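Local coordinates for putative isomerase YbhH (Escherichia coli, PDB 6OTV), which is probably an isomerase of the PrpF family, with the diaminopimelate epimerase type of fold, though its substrate is not established, at residues Asp72-Phe77 against Arg120-Asn125; Gly11-Gly16 against Cys93-Ser98; Thr57-Ile62 against Phe77-Val82. One frame throughout, in Å; residues are numbered along the deposited sequence.

Contact 1 of 3, residues Asp72-Phe77 against Arg120-Asn125; sequences DVDYLF and RIRNVN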
# COMPACT_ATOMS: atom_id res chain seq x y z
N ASP A 72 0.04 5.10 7.20
CA ASP A 72 0.56 5.75 8.40
C ASP A 72 -0.57 6.33 9.25
O ASP A 72 -0.63 6.07 10.46
CB ASP A 72 1.55 6.86 8.02
CG ASP A 72 2.68 6.36 7.14
OD1 ASP A 72 3.13 5.21 7.32
OD2 ASP A 72 3.13 7.12 6.26
N VAL A 73 -1.46 7.10 8.64
CA VAL A 73 -2.55 7.73 9.38
C VAL A 73 -3.87 7.39 8.71
O VAL A 73 -3.94 7.13 7.50
CB VAL A 73 -2.38 9.27 9.48
CG1 VAL A 73 -1.06 9.62 10.14
CG2 VAL A 73 -2.49 9.91 8.11
N ASP A 74 -4.93 7.39 9.51
CA ASP A 74 -6.29 7.26 9.02
C ASP A 74 -6.95 8.63 8.95
O ASP A 74 -6.72 9.49 9.80
CB ASP A 74 -7.11 6.33 9.92
CG ASP A 74 -6.89 4.87 9.60
OD1 ASP A 74 -6.33 4.57 8.52
OD2 ASP A 74 -7.28 4.02 10.43
N TYR A 75 -7.79 8.82 7.93
CA TYR A 75 -8.43 10.10 7.66
C TYR A 75 -9.92 9.85 7.45
O TYR A 75 -10.31 9.20 6.48
CB TYR A 75 -7.80 10.78 6.45
CG TYR A 75 -8.66 11.81 5.74
CD1 TYR A 75 -9.20 12.89 6.43
CD2 TYR A 75 -8.89 11.72 4.37
CE1 TYR A 75 -9.97 13.84 5.77
CE2 TYR A 75 -9.66 12.66 3.71
CZ TYR A 75 -10.20 13.72 4.42
OH TYR A 75 -10.96 14.65 3.76
N LEU A 76 -10.74 10.36 8.36
CA LEU A 76 -12.19 10.30 8.26
C LEU A 76 -12.73 11.69 7.98
O LEU A 76 -12.49 12.62 8.77
CB LEU A 76 -12.81 9.73 9.53
CG LEU A 76 -14.34 9.75 9.61
CD1 LEU A 76 -14.95 8.90 8.51
CD2 LEU A 76 -14.81 9.28 10.98
N PHE A 77 -13.43 11.85 6.86
CA PHE A 77 -14.00 13.13 6.48
C PHE A 77 -15.47 13.20 6.89
O PHE A 77 -16.18 12.19 6.84
CB PHE A 77 -13.88 13.37 4.97
CG PHE A 77 -14.64 14.57 4.50
CD1 PHE A 77 -14.17 15.85 4.78
CD2 PHE A 77 -15.82 14.44 3.80
CE1 PHE A 77 -14.87 16.97 4.36
CE2 PHE A 77 -16.52 15.56 3.37
CZ PHE A 77 -16.04 16.82 3.65
N ARG A 120 1.55 8.21 4.31
CA ARG A 120 0.60 7.28 3.72
C ARG A 120 -0.74 7.42 4.43
O ARG A 120 -0.86 7.15 5.63
CB ARG A 120 1.12 5.85 3.84
CG ARG A 120 2.27 5.55 2.90
CD ARG A 120 1.74 5.06 1.57
NE ARG A 120 2.75 5.10 0.52
CZ ARG A 120 2.82 4.24 -0.48
NH1 ARG A 120 1.94 3.25 -0.57
NH2 ARG A 120 3.78 4.35 -1.39
N ILE A 121 -1.76 7.86 3.68
CA ILE A 121 -3.06 8.19 4.23
C ILE A 121 -4.08 7.19 3.73
O ILE A 121 -4.14 6.89 2.53
CB ILE A 121 -3.48 9.62 3.85
CG1 ILE A 121 -2.46 10.64 4.38
CG2 ILE A 121 -4.88 9.93 4.35
CD1 ILE A 121 -2.65 12.03 3.82
N ARG A 122 -4.89 6.66 4.65
CA ARG A 122 -6.04 5.84 4.30
C ARG A 122 -7.30 6.63 4.61
O ARG A 122 -7.54 7.00 5.76
CB ARG A 122 -6.03 4.52 5.08
CG ARG A 122 -7.35 3.76 5.01
CD ARG A 122 -7.28 2.47 5.82
NE ARG A 122 -8.60 1.98 6.19
CZ ARG A 122 -9.07 1.98 7.43
NH1 ARG A 122 -8.33 2.44 8.43
NH2 ARG A 122 -10.29 1.51 7.68
N ASN A 123 -8.10 6.89 3.58
CA ASN A 123 -9.38 7.56 3.77
C ASN A 123 -10.40 6.54 4.24
O ASN A 123 -10.78 5.63 3.48
CB ASN A 123 -9.84 8.25 2.48
CG ASN A 123 -11.27 8.76 2.59
OD1 ASN A 123 -12.18 8.25 1.93
ND2 ASN A 123 -11.47 9.77 3.43
N VAL A 124 -10.86 6.68 5.49
CA VAL A 124 -11.78 5.72 6.08
C VAL A 124 -13.11 5.70 5.34
O VAL A 124 -13.78 4.66 5.27
CB VAL A 124 -11.97 6.03 7.58
CG1 VAL A 124 -12.92 5.03 8.23
CG2 VAL A 124 -10.63 6.01 8.29
N ASN A 125 -13.51 6.84 4.76
CA ASN A 125 -14.81 6.91 4.10
C ASN A 125 -14.89 5.97 2.90
O ASN A 125 -15.91 5.30 2.70
CB ASN A 125 -15.09 8.35 3.65
CG ASN A 125 -14.90 9.36 4.77
OD1 ASN A 125 -13.77 9.70 5.14
ND2 ASN A 125 -16.00 9.85 5.32
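In this PrpF-family protein of the diaminopimelate epimerase clan, strands 73-80 and 116-123 pair in parallel, with Val-73, Asp-74 and Tyr-75 level with Ile-121, Arg-122 and Asn-123. At the start Arg-120 O accepts two backbone N-H groups, from Asp-72 and Val-73, while Arg-120 N returns a 2.7 Å bond to Asp-72 OD2 from above the carboxylate plane. Asp-72 OD1 turns to Arg-118 of the second subunit, so this end also serves the dimer. On one face the Arg-122 chain, extended from CG to NE, slants across Asp-74 with CB, CG and CD passing OD1, and NH1 makes a 2.8 Å salt bridge to Asp-74 OD2, their planes 68° apart. The other face, covered by helix 94-106, is mostly apolar: Val-73 CG2 meets Ile-121 CG1 at 3.8 Å, and Tyr-75 CB rests on Ile-121 CG2 at 3.7 Å. There the Tyr-75 hydroxyl is hydrogen-bonded to Cys-93 O, and Asn-123, its OD1 bonded to Thr-126 OG1, sets ND2 oblique to the ring, 3.4 Å from Tyr-75 CD2. Past the last bridge the Asn-125 amide stands in for a peptide group: OD1 receives Phe-77 N on a lone pair at 2.8 Å and 177°, and ND2 gives a 2.8 Å bond to Phe-77 O.

Contact 2 of 3, residues Gly11-Gly16 against Cys93-Ser98; sequences GGTSRG and CGNMLS. With PO4 (phosphate ion), chain I.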
# COMPACT_ATOMS: atom_id res chain seq x y z
N GLY A 11 -7.54 23.53 3.56
CA GLY A 11 -7.08 22.44 2.73
C GLY A 11 -7.49 22.66 1.30
O GLY A 11 -8.66 22.45 0.95
N GLY A 12 -6.56 23.09 0.46
CA GLY A 12 -6.91 23.42 -0.91
C GLY A 12 -7.90 24.57 -0.92
O GLY A 12 -7.64 25.65 -0.37
N THR A 13 -9.05 24.35 -1.54
CA THR A 13 -10.12 25.34 -1.63
C THR A 13 -11.18 25.14 -0.55
O THR A 13 -12.30 25.66 -0.69
CB THR A 13 -10.76 25.31 -3.01
OG1 THR A 13 -11.32 24.01 -3.25
CG2 THR A 13 -9.73 25.61 -4.08
N SER A 14 -10.86 24.41 0.51
CA SER A 14 -11.79 24.14 1.60
C SER A 14 -11.13 24.54 2.91
O SER A 14 -9.92 24.73 2.99
CB SER A 14 -12.21 22.67 1.63
OG SER A 14 -12.98 22.33 0.49
N ARG A 15 -11.96 24.64 3.95
CA ARG A 15 -11.49 25.00 5.28
C ARG A 15 -12.36 24.29 6.32
O ARG A 15 -13.56 24.10 6.10
CB ARG A 15 -11.54 26.51 5.49
CG ARG A 15 -10.82 27.02 6.72
CD ARG A 15 -11.11 28.50 6.90
NE ARG A 15 -12.47 28.71 7.40
CZ ARG A 15 -13.18 29.81 7.19
NH1 ARG A 15 -12.68 30.81 6.47
NH2 ARG A 15 -14.41 29.91 7.69
N GLY A 16 -11.75 23.92 7.44
CA GLY A 16 -12.52 23.29 8.49
C GLY A 16 -11.64 22.85 9.65
O GLY A 16 -10.46 23.20 9.73
N CYS A 93 -13.21 13.98 0.65
CA CYS A 93 -12.88 15.34 0.25
C CYS A 93 -11.38 15.43 -0.03
O CYS A 93 -10.56 15.32 0.89
CB CYS A 93 -13.29 16.34 1.32
SG CYS A 93 -12.94 18.05 0.90
N GLY A 94 -11.03 15.62 -1.31
CA GLY A 94 -9.63 15.69 -1.69
C GLY A 94 -8.95 16.97 -1.29
O GLY A 94 -7.72 16.99 -1.15
N ASN A 95 -9.71 18.04 -1.10
CA ASN A 95 -9.10 19.30 -0.68
C ASN A 95 -8.74 19.29 0.80
O ASN A 95 -7.64 19.69 1.17
CB ASN A 95 -10.04 20.46 -1.02
CG ASN A 95 -10.02 20.79 -2.49
OD1 ASN A 95 -9.16 21.54 -2.95
ND2 ASN A 95 -10.96 20.22 -3.23
N MET A 96 -9.65 18.81 1.66
CA MET A 96 -9.29 18.65 3.06
C MET A 96 -8.17 17.64 3.23
O MET A 96 -7.36 17.75 4.16
CB MET A 96 -10.52 18.22 3.88
CG MET A 96 -11.57 19.31 4.01
SD MET A 96 -11.05 20.66 5.09
CE MET A 96 -11.31 19.93 6.71
N LEU A 97 -8.08 16.67 2.32
CA LEU A 97 -6.97 15.72 2.33
C LEU A 97 -5.63 16.44 2.27
O LEU A 97 -4.63 15.94 2.81
CB LEU A 97 -7.12 14.76 1.15
CG LEU A 97 -6.10 13.65 0.93
CD1 LEU A 97 -6.08 12.70 2.12
CD2 LEU A 97 -6.44 12.90 -0.35
N SER A 98 -5.59 17.63 1.65
CA SER A 98 -4.33 18.36 1.52
C SER A 98 -3.72 18.71 2.87
O SER A 98 -2.50 18.86 2.97
CB SER A 98 -4.56 19.65 0.72
OG SER A 98 -5.42 19.42 -0.38
P PO4 I . -13.33 17.75 -3.42
O1 PO4 I . -14.84 17.80 -3.41
O2 PO4 I . -12.79 18.51 -2.23
O3 PO4 I . -12.87 16.31 -3.37
O4 PO4 I . -12.80 18.41 -4.67
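Asn-95 lays its side chain against the turn of 11-16, with CB 3.1 Å from Gly-11 O and OD1 receiving Thr-13 N at 3.1 Å. That N-H is straight, 171°, but reaches OD1 from above the amide plane, not on a lone pair; Arg-337 also donates to this oxygen. The opposite end of the amide meets a phosphate ion, probably from the crystallisation liquor, ND2 giving its O2 a bond of 2.7 Å. With CG beside the backbone N (chi1 -76°), the amide can reach both the turn and the anion. The turn, type II' from Gly-11 to Ser-14, joins antiparallel strands 3-11 and 14-20, and faces the first turn of helix 94-106. Cys-93 is the N-cap of that helix: SG accepts Met-96 N at 3.5 Å and lies 3.2 Å from phosphate O2. Gly-94 N donates to phosphate O3 at 2.8 Å, a position where the helix dipole would probably favour an anion. Met-96 of the helix is bent at chi2 and chi3, which brings its thioether over strand 14-20, CE 4.0 Å from Gly-16 CA. Ser-98 OG and Ser-98 N both bond to Asn-95 O, approaching from the same face of its carbonyl plane.

Contact 3 of 3, residues Thr57-Ile62 against Phe77-Val82; sequences TSKVAI and FAQVIV. With PO4 (phosphate ion), chain J.
Ser-58 and Val-80 mark one end of an antiparallel beta hairpin of strands 59-65 and 73-80. In the backbone, Val-60 and Ala-78 form a hydrogen-bonded pair, with Val-60 N to Ala-78 O at 2.9 Å and Ala-78 N to Val-60 O at 3.0 Å, and Val-80 N reaches Ser-58 O. Lys-59 with Gln-79 and Ala-61 with Phe-77 are the non-hydrogen-bonded pairs. Beyond the strand, Val-82 N donates at 3.0 Å to O3 of a second phosphate, also probably from the crystallisation liquor.

Among the polar side chains, Lys-59 turns at its last torsion (chi4 -67°), and NZ donates a 2.6 Å hydrogen bond to Gln-79 OE1, in the carbonyl plane on a lone pair; Gln-79 NE2 is used by Pro-55 O. Ser-58 OG lies 2.6 Å from Val-80 O, with Glu-46 as a further partner.

Apolar contacts divide between the two faces. Phe-77 presents its ring edge to the aliphatic chain, CE1 standing 3.6 Å from Lys-59 CB. On the face of Val-60 and Ala-78, Val-60 CG2 packs on Val-80 CG2 at 3.7 Å, with Leu-35 and Met-39 of helix 28-39 adding cover.

NZ is thus held by an amide oxygen while the methylenes lie along an aromatic edge, which fixes where the amine sits; the phosphate at the start of helix 94-106, about 5 Å from the Lys-59 side chain, is consistent with a pocket there.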
# COMPACT_ATOMS: atom_id res chain seq x y z
N THR A 57 -16.48 25.72 3.78
CA THR A 57 -15.86 26.13 5.04
C THR A 57 -16.58 25.52 6.24
O THR A 57 -16.58 26.09 7.33
CB THR A 57 -15.84 27.65 5.15
OG1 THR A 57 -17.18 28.16 5.07
CG2 THR A 57 -15.00 28.26 4.03
N SER A 58 -17.18 24.35 6.05
CA SER A 58 -17.92 23.66 7.10
C SER A 58 -17.61 22.17 7.05
O SER A 58 -18.50 21.32 7.02
CB SER A 58 -19.42 23.92 6.96
OG SER A 58 -20.14 23.36 8.05
N LYS A 59 -16.32 21.84 7.03
CA LYS A 59 -15.85 20.47 6.90
C LYS A 59 -15.03 20.08 8.12
O LYS A 59 -14.53 20.92 8.86
CB LYS A 59 -15.01 20.31 5.62
CG LYS A 59 -15.75 20.67 4.33
CD LYS A 59 -14.86 20.43 3.11
CE LYS A 59 -15.55 20.82 1.81
NZ LYS A 59 -16.70 19.93 1.51
N VAL A 60 -14.89 18.76 8.31
CA VAL A 60 -14.12 18.21 9.43
C VAL A 60 -13.25 17.08 8.90
O VAL A 60 -13.69 16.27 8.07
CB VAL A 60 -15.04 17.70 10.56
CG1 VAL A 60 -14.22 17.09 11.69
CG2 VAL A 60 -15.92 18.82 11.10
N ALA A 61 -12.01 17.02 9.39
CA ALA A 61 -11.11 15.90 9.15
C ALA A 61 -10.72 15.31 10.50
O ALA A 61 -10.17 16.02 11.35
CB ALA A 61 -9.87 16.34 8.38
N ILE A 62 -10.99 14.02 10.69
CA ILE A 62 -10.67 13.32 11.93
C ILE A 62 -9.48 12.41 11.65
O ILE A 62 -9.58 11.46 10.86
CB ILE A 62 -11.87 12.53 12.46
CG1 ILE A 62 -13.06 13.47 12.69
CG2 ILE A 62 -11.50 11.80 13.75
CD1 ILE A 62 -14.37 12.76 12.98
N PHE A 77 -13.43 11.85 6.86
CA PHE A 77 -14.00 13.13 6.48
C PHE A 77 -15.47 13.20 6.89
O PHE A 77 -16.18 12.19 6.84
CB PHE A 77 -13.88 13.37 4.97
CG PHE A 77 -14.64 14.57 4.50
CD1 PHE A 77 -14.17 15.85 4.78
CD2 PHE A 77 -15.82 14.44 3.80
CE1 PHE A 77 -14.87 16.97 4.36
CE2 PHE A 77 -16.52 15.56 3.37
CZ PHE A 77 -16.04 16.82 3.65
N ALA A 78 -15.90 14.39 7.29
CA ALA A 78 -17.30 14.64 7.62
C ALA A 78 -17.71 15.99 7.08
O ALA A 78 -16.98 16.98 7.24
CB ALA A 78 -17.54 14.58 9.14
N GLN A 79 -18.86 16.04 6.42
CA GLN A 79 -19.47 17.29 5.97
C GLN A 79 -20.50 17.72 7.00
O GLN A 79 -21.45 16.99 7.27
CB GLN A 79 -20.11 17.11 4.59
CG GLN A 79 -20.71 18.39 4.00
CD GLN A 79 -19.65 19.36 3.49
OE1 GLN A 79 -18.66 18.96 2.88
NE2 GLN A 79 -19.85 20.64 3.76
N VAL A 80 -20.31 18.90 7.58
CA VAL A 80 -21.23 19.44 8.57
C VAL A 80 -22.17 20.38 7.84
O VAL A 80 -21.76 21.45 7.38
CB VAL A 80 -20.49 20.14 9.72
CG1 VAL A 80 -21.48 20.69 10.73
CG2 VAL A 80 -19.52 19.18 10.39
N ILE A 81 -23.44 19.97 7.73
CA ILE A 81 -24.41 20.74 6.98
C ILE A 81 -24.62 22.10 7.64
O ILE A 81 -24.56 22.24 8.87
CB ILE A 81 -25.73 19.96 6.86
CG1 ILE A 81 -25.45 18.55 6.32
CG2 ILE A 81 -26.71 20.67 5.94
CD1 ILE A 81 -24.75 18.55 4.96
N VAL A 82 -24.86 23.12 6.81
CA VAL A 82 -24.97 24.49 7.31
C VAL A 82 -26.39 24.83 7.74
O VAL A 82 -26.62 25.25 8.88
CB VAL A 82 -24.48 25.49 6.24
CG1 VAL A 82 -24.75 26.92 6.69
CG2 VAL A 82 -23.00 25.29 5.95
P PO4 J . -25.68 23.19 3.20
O1 PO4 J . -26.60 23.77 4.25
O2 PO4 J . -25.26 24.29 2.25
O3 PO4 J . -24.46 22.60 3.87
O4 PO4 J . -26.41 22.11 2.45

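Overall arrangement
Strand 73-80 is common to contacts 1 and 3, pairing with 116-123 along its first half and with 59-65 on its other edge; Phe-77 belongs to both, and Leu-76 O bonds to Ile-62 N at 2.8 Å between them. Contact 2, whose centre is 14 Å from that of contact 1 and 10 Å from that of contact 3, sits against the face that carries Tyr-75, Phe-77 and Lys-59: Phe-77 CE1 is 3.5 Å from Cys-93 CB, and Met-96 CG 3.6 Å from Lys-59 CD. The phosphate at the helix start and an acetate about 6 Å from the Cys-93 side chain, both probably from the crystallisation liquor, may mark a pocket there.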